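Local coordinates for microtubule-associated protein 1A/1B, light chain 3 (Trypanosoma brucei brucei, PDB 3W1Y), which is a ubiquitin-like protein of the ATG8 family, associated with autophagy, that probably binds phosphatidylethanolamine and acts at membranes as a lipid-conjugated form, at residues H33-C38 with K69-E74; A76-F81 with A110-I115; Q95-F100 with Y130-T135; A20-S25 with D123-V128. All coordinates share one frame; numbering follows the deposited sequence.

Contact 1: H33-C38 with K69-E74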
loop_
_atom_site.group_PDB
_atom_site.type_symbol
_atom_site.label_atom_id
_atom_site.label_comp_id
_atom_site.label_asym_id
_atom_site.label_seq_id
_atom_site.Cartn_x
_atom_site.Cartn_y
_atom_site.Cartn_z
ATOM N N HIS A 33 7.963 15.149 14.812
ATOM C CA HIS A 33 8.199 13.939 14.061
ATOM C C HIS A 33 7.970 12.687 14.906
ATOM O O HIS A 33 8.113 12.690 16.119
ATOM C CB HIS A 33 9.589 13.936 13.390
ATOM C CG HIS A 33 9.736 14.972 12.302
ATOM N ND1 HIS A 33 10.092 14.658 11.007
ATOM C CD2 HIS A 33 9.538 16.309 12.320
ATOM C CE1 HIS A 33 10.116 15.760 10.279
ATOM N NE2 HIS A 33 9.776 16.775 11.053
ATOM N N ILE A 34 7.612 11.611 14.220
ATOM C CA ILE A 34 7.259 10.346 14.838
ATOM C C ILE A 34 8.397 9.363 14.566
ATOM O O ILE A 34 8.721 9.093 13.409
ATOM C CB ILE A 34 5.914 9.825 14.241
ATOM C CG1 ILE A 34 4.813 10.923 14.310
ATOM C CG2 ILE A 34 5.498 8.445 14.869
ATOM C CD1 ILE A 34 4.479 11.465 15.771
ATOM N N PRO A 35 9.030 8.846 15.640
ATOM C CA PRO A 35 10.011 7.759 15.459
ATOM C C PRO A 35 9.335 6.395 15.322
ATOM O O PRO A 35 8.532 5.997 16.163
ATOM C CB PRO A 35 10.886 7.842 16.710
ATOM C CG PRO A 35 10.004 8.523 17.758
ATOM C CD PRO A 35 8.921 9.302 17.044
ATOM N N ILE A 36 9.691 5.685 14.255
ATOM C CA ILE A 36 9.033 4.480 13.848
ATOM C C ILE A 36 10.071 3.363 13.715
ATOM O O ILE A 36 11.129 3.543 13.108
ATOM C CB ILE A 36 8.305 4.691 12.501
ATOM C CG1 ILE A 36 7.334 5.869 12.599
ATOM C CG2 ILE A 36 7.593 3.391 12.018
ATOM C CD1 ILE A 36 6.769 6.331 11.235
ATOM N N LEU A 37 9.764 2.214 14.314
ATOM C CA LEU A 37 10.632 1.054 14.211
ATOM C C LEU A 37 9.847 -0.022 13.465
ATOM O O LEU A 37 8.811 -0.450 13.960
ATOM C CB LEU A 37 11.045 0.609 15.632
ATOM C CG LEU A 37 12.147 -0.439 15.864
ATOM C CD1 LEU A 37 11.720 -1.784 15.287
ATOM C CD2 LEU A 37 13.456 0.015 15.281
ATOM N N CYS A 38 10.284 -0.396 12.250
ATOM C CA CYS A 38 9.612 -1.464 11.469
ATOM C C CYS A 38 10.414 -2.720 11.402
ATOM O O CYS A 38 11.607 -2.665 11.135
ATOM C CB CYS A 38 9.307 -1.077 10.011
ATOM S SG CYS A 38 8.791 0.520 9.858
ATOM N N LYS A 69 14.179 1.966 10.635
ATOM C CA LYS A 69 13.694 3.064 11.436
ATOM C C LYS A 69 13.386 4.240 10.541
ATOM O O LYS A 69 14.054 4.463 9.535
ATOM C CB LYS A 69 14.762 3.530 12.404
ATOM C CG LYS A 69 15.160 2.521 13.452
ATOM C CD LYS A 69 16.454 3.017 14.047
ATOM C CE LYS A 69 16.782 2.273 15.280
ATOM N NZ LYS A 69 18.167 2.593 15.700
ATOM N N PHE A 70 12.373 5.005 10.917
ATOM C CA PHE A 70 11.988 6.198 10.173
ATOM C C PHE A 70 11.744 7.282 11.195
ATOM O O PHE A 70 11.461 6.993 12.328
ATOM C CB PHE A 70 10.702 5.939 9.349
ATOM C CG PHE A 70 10.869 4.917 8.261
ATOM C CD1 PHE A 70 10.822 3.558 8.543
ATOM C CD2 PHE A 70 11.111 5.307 6.947
ATOM C CE1 PHE A 70 11.009 2.598 7.526
ATOM C CE2 PHE A 70 11.292 4.351 5.940
ATOM C CZ PHE A 70 11.232 2.995 6.243
ATOM N N LEU A 71 11.853 8.534 10.765
ATOM C CA LEU A 71 11.464 9.681 11.554
ATOM C C LEU A 71 10.596 10.562 10.656
ATOM O O LEU A 71 11.094 11.290 9.804
ATOM C CB LEU A 71 12.718 10.405 12.046
ATOM C CG LEU A 71 12.536 11.548 13.037
ATOM C CD1 LEU A 71 11.778 11.094 14.293
ATOM C CD2 LEU A 71 13.917 12.177 13.408
ATOM N N LEU A 72 9.283 10.468 10.803
ATOM C CA LEU A 72 8.410 11.089 9.812
ATOM C C LEU A 72 7.520 12.147 10.429
ATOM O O LEU A 72 7.205 12.070 11.630
ATOM C CB LEU A 72 7.590 10.024 9.082
ATOM C CG LEU A 72 8.371 9.010 8.224
ATOM C CD1 LEU A 72 7.427 8.019 7.543
ATOM C CD2 LEU A 72 9.276 9.719 7.156
ATOM N N PRO A 73 7.099 13.143 9.624
ATOM C CA PRO A 73 6.219 14.194 10.187
ATOM C C PRO A 73 4.924 13.638 10.819
ATOM O O PRO A 73 4.346 12.651 10.307
ATOM C CB PRO A 73 5.916 15.107 8.970
ATOM C CG PRO A 73 7.041 14.860 7.969
ATOM C CD PRO A 73 7.384 13.357 8.181
ATOM N N GLU A 74 4.476 14.248 11.918
ATOM C CA GLU A 74 3.231 13.843 12.575
ATOM C C GLU A 74 2.023 13.999 11.642
ATOM O O GLU A 74 1.020 13.285 11.787
ATOM C CB GLU A 74 3.008 14.626 13.881
ATOM C CG GLU A 74 3.022 16.174 13.743
ATOM C CD GLU A 74 2.854 16.922 15.078
ATOM O OE1 GLU A 74 2.925 16.298 16.176
ATOM O OE2 GLU A 74 2.675 18.163 15.034
#
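Ile36 and Leu72 meet through their CD1 methyls, 4.1 Å apart and crossing at about a right angle, on the buried face of an antiparallel strand pair of the ubiquitin-like beta-grasp sheet. On the same face Ile36 CB packs on Phe70 CB, and Cys38 SG makes an oblique sulfur-aromatic contact with the Phe70 ring, 3.8 Å from its CE1. Phe81 of helix 78-88 meets the Phe70 ring edge-to-face, and Leu112 of helix 112-119 covers Ile34, Ile36 and Leu72. Four backbone bonds join the strands at two hydrogen-bonded pairs, Ile34 with Leu72 and Ile36 with Phe70; the shortest runs from Ile34 N to Leu72 O at 2.7 Å. At one end of the pair the first torsion of His33 (chi1 -67°) swings its ring to the backbone N side, against Pro73, whose CA covers one ring face in a CH-pi contact, 4.1 Å from the centroid; Glu74 CB reaches Ile34 CD1 nearby. The other face of the sheet carries Pro35, Leu37, Lys69 and Leu71. There Leu37 CD2 lies 3.5 Å from CG of the extended Lys69 chain, whose NZ goes on to a salt bridge with Glu22 OE2 of helix 16-29.

Contact 2: A76-F81 with A110-I115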
loop_
_atom_site.group_PDB
_atom_site.type_symbol
_atom_site.label_atom_id
_atom_site.label_comp_id
_atom_site.label_asym_id
_atom_site.label_seq_id
_atom_site.Cartn_x
_atom_site.Cartn_y
_atom_site.Cartn_z
ATOM N N ALA A 76 2.309 13.519 8.221
ATOM C CA ALA A 76 2.393 12.479 7.191
ATOM C C ALA A 76 1.279 11.448 7.366
ATOM O O ALA A 76 0.888 11.137 8.471
ATOM C CB ALA A 76 3.777 11.775 7.232
ATOM N N THR A 77 0.766 10.918 6.270
ATOM C CA THR A 77 -0.224 9.831 6.347
ATOM C C THR A 77 0.423 8.445 6.373
ATOM O O THR A 77 1.608 8.303 6.065
ATOM C CB THR A 77 -1.147 9.866 5.169
ATOM O OG1 THR A 77 -0.356 9.783 3.991
ATOM C CG2 THR A 77 -1.941 11.170 5.161
ATOM N N VAL A 78 -0.381 7.428 6.726
ATOM C CA VAL A 78 0.018 6.032 6.611
ATOM C C VAL A 78 0.535 5.712 5.206
ATOM O O VAL A 78 1.553 5.051 5.055
ATOM C CB VAL A 78 -1.121 5.071 7.038
ATOM C CG1 VAL A 78 -0.831 3.657 6.626
ATOM C CG2 VAL A 78 -1.316 5.106 8.538
ATOM N N MET A 79 -0.154 6.197 4.177
ATOM C CA MET A 79 0.279 5.962 2.808
ATOM C C MET A 79 1.700 6.486 2.539
ATOM O O MET A 79 2.503 5.822 1.875
ATOM C CB MET A 79 -0.758 6.561 1.816
ATOM C CG MET A 79 -0.385 6.396 0.336
ATOM S SD MET A 79 -0.359 4.631 -0.137
ATOM C CE MET A 79 -2.106 4.422 -0.464
ATOM N N GLU A 80 1.991 7.689 3.027
ATOM C CA GLU A 80 3.318 8.287 2.838
ATOM C C GLU A 80 4.398 7.446 3.498
ATOM O O GLU A 80 5.442 7.192 2.901
ATOM C CB GLU A 80 3.359 9.744 3.344
ATOM C CG GLU A 80 2.856 10.732 2.300
ATOM C CD GLU A 80 2.536 12.129 2.860
ATOM O OE1 GLU A 80 3.065 13.120 2.299
ATOM O OE2 GLU A 80 1.741 12.245 3.825
ATOM N N PHE A 81 4.133 7.014 4.728
ATOM C CA PHE A 81 4.987 6.052 5.411
ATOM C C PHE A 81 5.207 4.797 4.577
ATOM O O PHE A 81 6.340 4.356 4.408
ATOM C CB PHE A 81 4.397 5.693 6.784
ATOM C CG PHE A 81 5.028 4.495 7.427
ATOM C CD1 PHE A 81 6.392 4.406 7.594
ATOM C CD2 PHE A 81 4.238 3.455 7.889
ATOM C CE1 PHE A 81 6.959 3.304 8.180
ATOM C CE2 PHE A 81 4.819 2.337 8.498
ATOM C CZ PHE A 81 6.172 2.271 8.628
ATOM N N ALA A 110 -4.903 7.891 7.527
ATOM C CA ALA A 110 -4.628 8.237 8.922
ATOM C C ALA A 110 -3.276 8.959 9.044
ATOM O O ALA A 110 -2.348 8.666 8.295
ATOM C CB ALA A 110 -4.668 6.986 9.802
ATOM N N CYS A 111 -3.183 9.917 9.963
ATOM C CA CYS A 111 -1.927 10.578 10.274
ATOM C C CYS A 111 -1.117 9.785 11.285
ATOM O O CYS A 111 -1.652 9.317 12.287
ATOM C CB CYS A 111 -2.214 11.958 10.864
ATOM S SG CYS A 111 -2.829 13.034 9.595
ATOM N N LEU A 112 0.182 9.698 11.036
ATOM C CA LEU A 112 1.149 9.076 11.958
ATOM C C LEU A 112 1.056 9.637 13.375
ATOM O O LEU A 112 1.127 8.877 14.341
ATOM C CB LEU A 112 2.582 9.241 11.431
ATOM C CG LEU A 112 2.800 8.687 10.026
ATOM C CD1 LEU A 112 4.261 8.753 9.543
ATOM C CD2 LEU A 112 2.264 7.256 9.948
ATOM N N GLY A 113 0.910 10.957 13.504
ATOM C CA GLY A 113 0.755 11.590 14.824
ATOM C C GLY A 113 -0.468 11.112 15.588
ATOM O O GLY A 113 -0.423 10.949 16.799
ATOM N N ASP A 114 -1.573 10.854 14.889
ATOM C CA ASP A 114 -2.759 10.324 15.572
ATOM C C ASP A 114 -2.532 8.881 15.999
ATOM O O ASP A 114 -2.943 8.485 17.076
ATOM C CB ASP A 114 -4.023 10.467 14.715
ATOM C CG ASP A 114 -4.458 11.930 14.556
ATOM O OD1 ASP A 114 -4.400 12.694 15.553
ATOM O OD2 ASP A 114 -4.873 12.311 13.439
ATOM N N ILE A 115 -1.852 8.103 15.168
ATOM C CA ILE A 115 -1.573 6.696 15.501
ATOM C C ILE A 115 -0.582 6.635 16.656
ATOM O O ILE A 115 -0.730 5.834 17.585
ATOM C CB ILE A 115 -1.022 5.940 14.260
ATOM C CG1 ILE A 115 -2.079 5.969 13.132
ATOM C CG2 ILE A 115 -0.585 4.519 14.619
ATOM C CD1 ILE A 115 -1.567 5.480 11.807
#
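Ala76-Thr77-Val78 and Ala110-Cys111-Leu112 run into the starts of two helices and are joined there by a single backbone bridge at Thr77 and Cys111, made of two bonds: Leu112 N to Ala76 O at 3.0 Å and Val78 N to Ala110 O at 2.8 Å. Both donors belong to the first residue of a helix, so each helix gives a first-turn N-H to the segment that leads into the other. Beside the bridge, the branches of Leu112 reach across: CD1 touches Ala76 CB at 3.8 Å, and both CD1 and CD2 lie against Phe81 CB. Its CG stays beside the backbone N (chi1 -56°), which also sets that carbon 3.5 Å from Ala76 O. Val78 turns CG2 to Ala110 CB and to Ile115 CD1; the latter pair, crossing at about a right angle, is tight at 3.3 Å. Thr77 is the N-cap of helix 78-88 and forms a capping box with Glu80: OG1 accepts from Glu80 N, while Glu80 OE2 accepts from Thr77 N at 2.9 Å and from Thr77 OG1, both on its anti side. Leu72 of strand 68-73 packs on Leu112 and Phe81, tying the pair to the sheet. Three early amides of the helices, those of Val78, Glu80 and Leu112, thus find acceptors before the helical bonding pattern begins, and the carboxylate of Glu80 would probably be stabilised by lying at a helix N-terminus.

Contact 3: Q95-F100 with Y130-T135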
loop_
_atom_site.group_PDB
_atom_site.type_symbol
_atom_site.label_atom_id
_atom_site.label_comp_id
_atom_site.label_asym_id
_atom_site.label_seq_id
_atom_site.Cartn_x
_atom_site.Cartn_y
_atom_site.Cartn_z
ATOM N N GLN A 95 5.690 -6.250 -6.325
ATOM C CA GLN A 95 5.779 -6.306 -4.861
ATOM C C GLN A 95 5.011 -5.203 -4.127
ATOM O O GLN A 95 5.158 -4.023 -4.409
ATOM C CB GLN A 95 7.236 -6.289 -4.415
ATOM C CG GLN A 95 8.106 -7.340 -5.076
ATOM C CD GLN A 95 9.511 -7.360 -4.517
ATOM O OE1 GLN A 95 10.351 -6.522 -4.863
ATOM N NE2 GLN A 95 9.780 -8.328 -3.653
ATOM N N ALA A 96 4.191 -5.614 -3.172
ATOM C CA ALA A 96 3.473 -4.684 -2.313
ATOM C C ALA A 96 3.967 -4.843 -0.886
ATOM O O ALA A 96 4.356 -5.938 -0.479
ATOM C CB ALA A 96 1.982 -4.956 -2.376
ATOM N N VAL A 97 3.955 -3.747 -0.133
ATOM C CA VAL A 97 4.204 -3.804 1.304
ATOM C C VAL A 97 2.931 -3.399 2.032
ATOM O O VAL A 97 2.285 -2.445 1.638
ATOM C CB VAL A 97 5.434 -2.922 1.724
ATOM C CG1 VAL A 97 5.216 -1.454 1.366
ATOM C CG2 VAL A 97 5.762 -3.088 3.218
ATOM N N PHE A 98 2.550 -4.152 3.064
ATOM C CA PHE A 98 1.458 -3.753 3.956
ATOM C C PHE A 98 1.999 -3.659 5.389
ATOM O O PHE A 98 2.938 -4.377 5.748
ATOM C CB PHE A 98 0.257 -4.722 3.852
ATOM C CG PHE A 98 0.654 -6.176 3.751
ATOM C CD1 PHE A 98 0.745 -6.971 4.896
ATOM C CD2 PHE A 98 0.948 -6.749 2.509
ATOM C CE1 PHE A 98 1.135 -8.324 4.825
ATOM C CE2 PHE A 98 1.330 -8.105 2.413
ATOM C CZ PHE A 98 1.434 -8.893 3.585
ATOM N N VAL A 99 1.433 -2.750 6.183
ATOM C CA VAL A 99 1.876 -2.506 7.561
ATOM C C VAL A 99 0.778 -2.695 8.628
ATOM O O VAL A 99 -0.400 -2.450 8.373
ATOM C CB VAL A 99 2.530 -1.099 7.739
ATOM C CG1 VAL A 99 3.804 -0.974 6.892
ATOM C CG2 VAL A 99 1.557 0.018 7.411
ATOM N N PHE A 100 1.206 -3.103 9.826
ATOM C CA PHE A 100 0.330 -3.402 10.946
ATOM C C PHE A 100 0.761 -2.665 12.194
ATOM O O PHE A 100 1.946 -2.512 12.458
ATOM C CB PHE A 100 0.318 -4.909 11.244
ATOM C CG PHE A 100 -0.021 -5.749 10.061
ATOM C CD1 PHE A 100 0.976 -6.177 9.190
ATOM C CD2 PHE A 100 -1.353 -6.084 9.782
ATOM C CE1 PHE A 100 0.656 -6.957 8.066
ATOM C CE2 PHE A 100 -1.683 -6.857 8.668
ATOM C CZ PHE A 100 -0.688 -7.287 7.812
ATOM N N TYR A 130 5.751 -5.127 9.112
ATOM C CA TYR A 130 5.486 -5.059 7.704
ATOM C C TYR A 130 5.607 -6.436 7.048
ATOM O O TYR A 130 6.466 -7.260 7.414
ATOM C CB TYR A 130 6.397 -4.013 7.036
ATOM C CG TYR A 130 7.851 -4.411 6.892
ATOM C CD1 TYR A 130 8.325 -5.074 5.744
ATOM C CD2 TYR A 130 8.766 -4.095 7.888
ATOM C CE1 TYR A 130 9.680 -5.429 5.623
ATOM C CE2 TYR A 130 10.085 -4.414 7.769
ATOM C CZ TYR A 130 10.553 -5.080 6.647
ATOM O OH TYR A 130 11.905 -5.370 6.586
ATOM N N GLY A 131 4.736 -6.680 6.085
ATOM C CA GLY A 131 4.882 -7.834 5.206
ATOM C C GLY A 131 4.993 -7.364 3.768
ATOM O O GLY A 131 4.351 -6.397 3.372
ATOM N N VAL A 132 5.823 -8.037 2.989
ATOM C CA VAL A 132 5.925 -7.779 1.563
ATOM C C VAL A 132 5.187 -8.896 0.830
ATOM O O VAL A 132 5.385 -10.075 1.122
ATOM C CB VAL A 132 7.399 -7.732 1.125
ATOM C CG1 VAL A 132 7.537 -7.721 -0.399
ATOM C CG2 VAL A 132 8.111 -6.533 1.757
ATOM N N GLU A 133 4.321 -8.536 -0.109
ATOM C CA GLU A 133 3.682 -9.564 -0.928
ATOM C C GLU A 133 4.005 -9.456 -2.418
ATOM O O GLU A 133 4.015 -8.376 -2.983
ATOM C CB GLU A 133 2.176 -9.631 -0.695
ATOM C CG GLU A 133 1.609 -11.025 -0.990
ATOM C CD GLU A 133 2.309 -12.100 -0.167
ATOM O OE1 GLU A 133 2.430 -11.926 1.080
ATOM O OE2 GLU A 133 2.751 -13.100 -0.778
ATOM N N ASN A 134 4.294 -10.597 -3.034
ATOM C CA ASN A 134 4.751 -10.623 -4.421
ATOM C C ASN A 134 3.581 -10.938 -5.379
ATOM O O ASN A 134 3.590 -11.947 -6.080
ATOM C CB ASN A 134 5.962 -11.560 -4.602
ATOM C CG ASN A 134 7.212 -11.085 -3.830
ATOM O OD1 ASN A 134 8.164 -10.561 -4.424
ATOM N ND2 ASN A 134 7.213 -11.273 -2.504
ATOM N N THR A 135 2.586 -10.036 -5.371
ATOM C CA THR A 135 1.363 -10.092 -6.200
ATOM C C THR A 135 1.416 -11.115 -7.336
ATOM O O THR A 135 1.524 -10.752 -8.505
ATOM C CB THR A 135 1.010 -8.703 -6.804
ATOM O OG1 THR A 135 1.269 -7.663 -5.846
ATOM C CG2 THR A 135 -0.459 -8.669 -7.228
#
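Four backbone hydrogen bonds pair Ala96 with Glu133 and Phe98 with Gly131 in antiparallel fashion; the shortest, from Glu133 N to Ala96 O, measures 2.6 Å. Between and beyond them Val97 faces Val132 and Val99 faces Tyr130 as non-hydrogen-bonded pairs, and CA-H...O contacts such as Val132 CA to Ala96 O, 3.2 Å, supplement the amide bonds. The aromatic contact belongs to Phe98. Its CG sits between the backbone N and the carbonyl carbon (chi1 41°), which folds the ring back over the neighbouring strand: Gly131 O lies over the centre of one face and Gly131 CA makes a CH-pi contact, 4.2 Å from the ring centroid. Gly131 has no side chain to stand where the ring rests. At the ring edge, in plane, Glu133 CB approaches Phe98 CE2 at 3.6 Å, with the carboxylate nearly coplanar with the ring; the charge of Glu133 is met outside the two segments, by a basic side chain on the chain of another protein. Apolar packing fills the other face, where Val97 CG2 and Val99 CG1 each lie 4.0 Å from Tyr130 CB, and Leu85 of helix 78-88 touches all three residues. The polar contact lies at the strand ends: Gln95 NE2 donates to Asn134 OD1 over 2.9 Å, a bent bond at 133°, the two side chains side by side with amide planes 41° apart, while Gln95 OE1 accepts from Glu92 N. The pairing is that of the edge strand 96-100 with strand 126-133 in the beta-grasp sheet of ubiquitin-like proteins.

Contact 4: A20-S25 with D123-V128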
loop_
_atom_site.group_PDB
_atom_site.type_symbol
_atom_site.label_atom_id
_atom_site.label_comp_id
_atom_site.label_asym_id
_atom_site.label_seq_id
_atom_site.Cartn_x
_atom_site.Cartn_y
_atom_site.Cartn_z
ATOM N N ALA A 20 14.629 4.414 24.902
ATOM C CA ALA A 20 14.077 5.661 25.446
ATOM C C ALA A 20 14.962 6.884 25.173
ATOM O O ALA A 20 14.456 7.946 24.845
ATOM C CB ALA A 20 13.805 5.541 26.965
ATOM N N LYS A 21 16.276 6.730 25.339
ATOM C CA LYS A 21 17.237 7.802 25.043
ATOM C C LYS A 21 17.211 8.150 23.547
ATOM O O LYS A 21 17.147 9.312 23.160
ATOM C CB LYS A 21 18.645 7.404 25.510
ATOM C CG LYS A 21 19.756 8.347 25.074
ATOM C CD LYS A 21 19.911 9.559 26.003
ATOM C CE LYS A 21 20.567 10.743 25.272
ATOM N NZ LYS A 21 19.570 11.421 24.352
ATOM N N GLU A 22 17.230 7.131 22.710
ATOM C CA GLU A 22 17.152 7.336 21.299
ATOM C C GLU A 22 15.932 8.179 20.904
ATOM O O GLU A 22 16.068 9.148 20.157
ATOM C CB GLU A 22 17.173 5.987 20.586
ATOM C CG GLU A 22 17.406 6.094 19.119
ATOM C CD GLU A 22 17.418 4.752 18.410
ATOM O OE1 GLU A 22 17.368 3.688 19.078
ATOM O OE2 GLU A 22 17.479 4.770 17.162
ATOM N N THR A 23 14.740 7.825 21.380
ATOM C CA THR A 23 13.526 8.594 21.001
ATOM C C THR A 23 13.427 9.973 21.688
ATOM O O THR A 23 12.859 10.901 21.112
ATOM C CB THR A 23 12.236 7.809 21.205
ATOM O OG1 THR A 23 12.053 7.576 22.608
ATOM C CG2 THR A 23 12.320 6.448 20.430
ATOM N N GLU A 24 13.966 10.074 22.902
ATOM C CA GLU A 24 14.138 11.353 23.595
ATOM C C GLU A 24 14.984 12.345 22.771
ATOM O O GLU A 24 14.599 13.497 22.578
ATOM C CB GLU A 24 14.787 11.137 24.966
ATOM C CG GLU A 24 15.109 12.419 25.698
ATOM C CD GLU A 24 15.907 12.222 26.996
ATOM O OE1 GLU A 24 16.651 11.211 27.161
ATOM O OE2 GLU A 24 15.789 13.123 27.856
ATOM N N SER A 25 16.136 11.902 22.288
ATOM C CA SER A 25 16.953 12.750 21.448
ATOM C C SER A 25 16.188 13.141 20.171
ATOM O O SER A 25 16.213 14.304 19.763
ATOM C CB SER A 25 18.235 12.020 21.059
ATOM O OG SER A 25 18.909 11.562 22.218
ATOM N N ASP A 123 8.719 3.198 25.338
ATOM C CA ASP A 123 10.087 3.622 25.005
ATOM C C ASP A 123 10.114 4.772 23.988
ATOM O O ASP A 123 11.184 5.264 23.647
ATOM C CB ASP A 123 11.012 2.448 24.564
ATOM C CG ASP A 123 10.648 1.848 23.195
ATOM O OD1 ASP A 123 9.858 2.418 22.403
ATOM O OD2 ASP A 123 11.166 0.751 22.902
ATOM N N GLY A 124 8.945 5.195 23.513
ATOM C CA GLY A 124 8.874 6.323 22.594
ATOM C C GLY A 124 8.705 5.984 21.118
ATOM O O GLY A 124 8.317 6.855 20.344
ATOM N N PHE A 125 9.010 4.752 20.716
ATOM C CA PHE A 125 8.868 4.360 19.304
ATOM C C PHE A 125 7.431 3.972 19.013
ATOM O O PHE A 125 6.727 3.468 19.901
ATOM C CB PHE A 125 9.719 3.128 18.935
ATOM C CG PHE A 125 11.171 3.423 18.641
ATOM C CD1 PHE A 125 12.154 3.096 19.576
ATOM C CD2 PHE A 125 11.557 3.951 17.411
ATOM C CE1 PHE A 125 13.516 3.336 19.312
ATOM C CE2 PHE A 125 12.903 4.192 17.135
ATOM C CZ PHE A 125 13.884 3.888 18.104
ATOM N N LEU A 126 7.021 4.204 17.761
ATOM C CA LEU A 126 5.856 3.537 17.182
ATOM C C LEU A 126 6.370 2.260 16.485
ATOM O O LEU A 126 7.155 2.357 15.540
ATOM C CB LEU A 126 5.173 4.451 16.162
ATOM C CG LEU A 126 3.944 3.858 15.500
ATOM C CD1 LEU A 126 2.901 3.440 16.554
ATOM C CD2 LEU A 126 3.366 4.825 14.461
ATOM N N TYR A 127 5.976 1.090 17.003
ATOM C CA TYR A 127 6.381 -0.192 16.456
ATOM C C TYR A 127 5.432 -0.636 15.344
ATOM O O TYR A 127 4.217 -0.558 15.493
ATOM C CB TYR A 127 6.469 -1.236 17.573
ATOM C CG TYR A 127 7.748 -1.065 18.374
ATOM C CD1 TYR A 127 7.794 -0.211 19.466
ATOM C CD2 TYR A 127 8.919 -1.730 17.999
ATOM C CE1 TYR A 127 8.969 -0.026 20.181
ATOM C CE2 TYR A 127 10.091 -1.565 18.706
ATOM C CZ TYR A 127 10.116 -0.708 19.801
ATOM O OH TYR A 127 11.285 -0.533 20.512
ATOM N N VAL A 128 6.000 -1.078 14.225
ATOM C CA VAL A 128 5.233 -1.449 13.054
ATOM C C VAL A 128 5.796 -2.765 12.472
ATOM O O VAL A 128 7.026 -2.931 12.325
ATOM C CB VAL A 128 5.249 -0.327 11.973
ATOM C CG1 VAL A 128 4.554 -0.778 10.703
ATOM C CG2 VAL A 128 4.641 0.987 12.497
#
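Asp123 O accepts a 2.7 Å hydrogen bond from Thr23 OG1 and, from the same helix, a CA-H...O contact from Ala20 CA at 3.4 Å. The hydroxyl can reach it because Thr23 OG1 lies between the backbone N and the carbonyl carbon (chi1 66°), and this same rotation sends CG2 the other way, onto Phe125. That methyl stands almost over the centre of one ring face, 3.5 Å from the centroid, in a CH-pi contact close to the ring normal. Glu22 comes to the ring at its edge: OE1 lies 3.6 Å from Phe125 CZ, with carboxylate and ring planes 85° apart. Its two oxygens have polar partners elsewhere, OE1 with Tyr10 OH and OE2 in a salt bridge with Lys69. Gly124, with a positive phi of 101°, passes close to the threonine, its CA 3.4 Å from Thr23 OG1. Asp123 also braces its own backbone: OD1 accepts from Phe125 N at 3.0 Å, closing an Asx turn, while OD2 receives Tyr127 OH through its syn lone pair at 2.7 Å and also bridges to Arg19. The contact thus seats helix 16-29, part of the N-terminal helical extension that ATG8 proteins add to the ubiquitin fold, on the segment entering strand 126-133. Chemically, one threonine serves both a backbone carbonyl and an aromatic face, while Asp123, with both carboxylate oxygens engaged and an arginine beside it, would be expected to stay ionised.

How the contacts relate
Contacts 1, 3 and 4 share one mixed sheet, ordered 68-73, 33-40, 126-133, 96-100: contact 1 pairs its first two strands, contact 3 its last two, and their centres lie about 19 Å apart on opposite sides of the chain's centre. Contact 4, about 9 Å from contact 1 between centres, sets helix 16-29 on the turn leading into strand 126-133, which contact 3 uses farther along. Contact 2 joins the starts of helices 78-88 and 112-119, with Phe81 reaching Cys38, Val99 and Val128. Along the chain contact 1 precedes contact 2, contacts 2 and 3 interleave, and contact 4 spans from helix 16-29 to the final strand, binding the N-terminal helical region to the ubiquitin-like core.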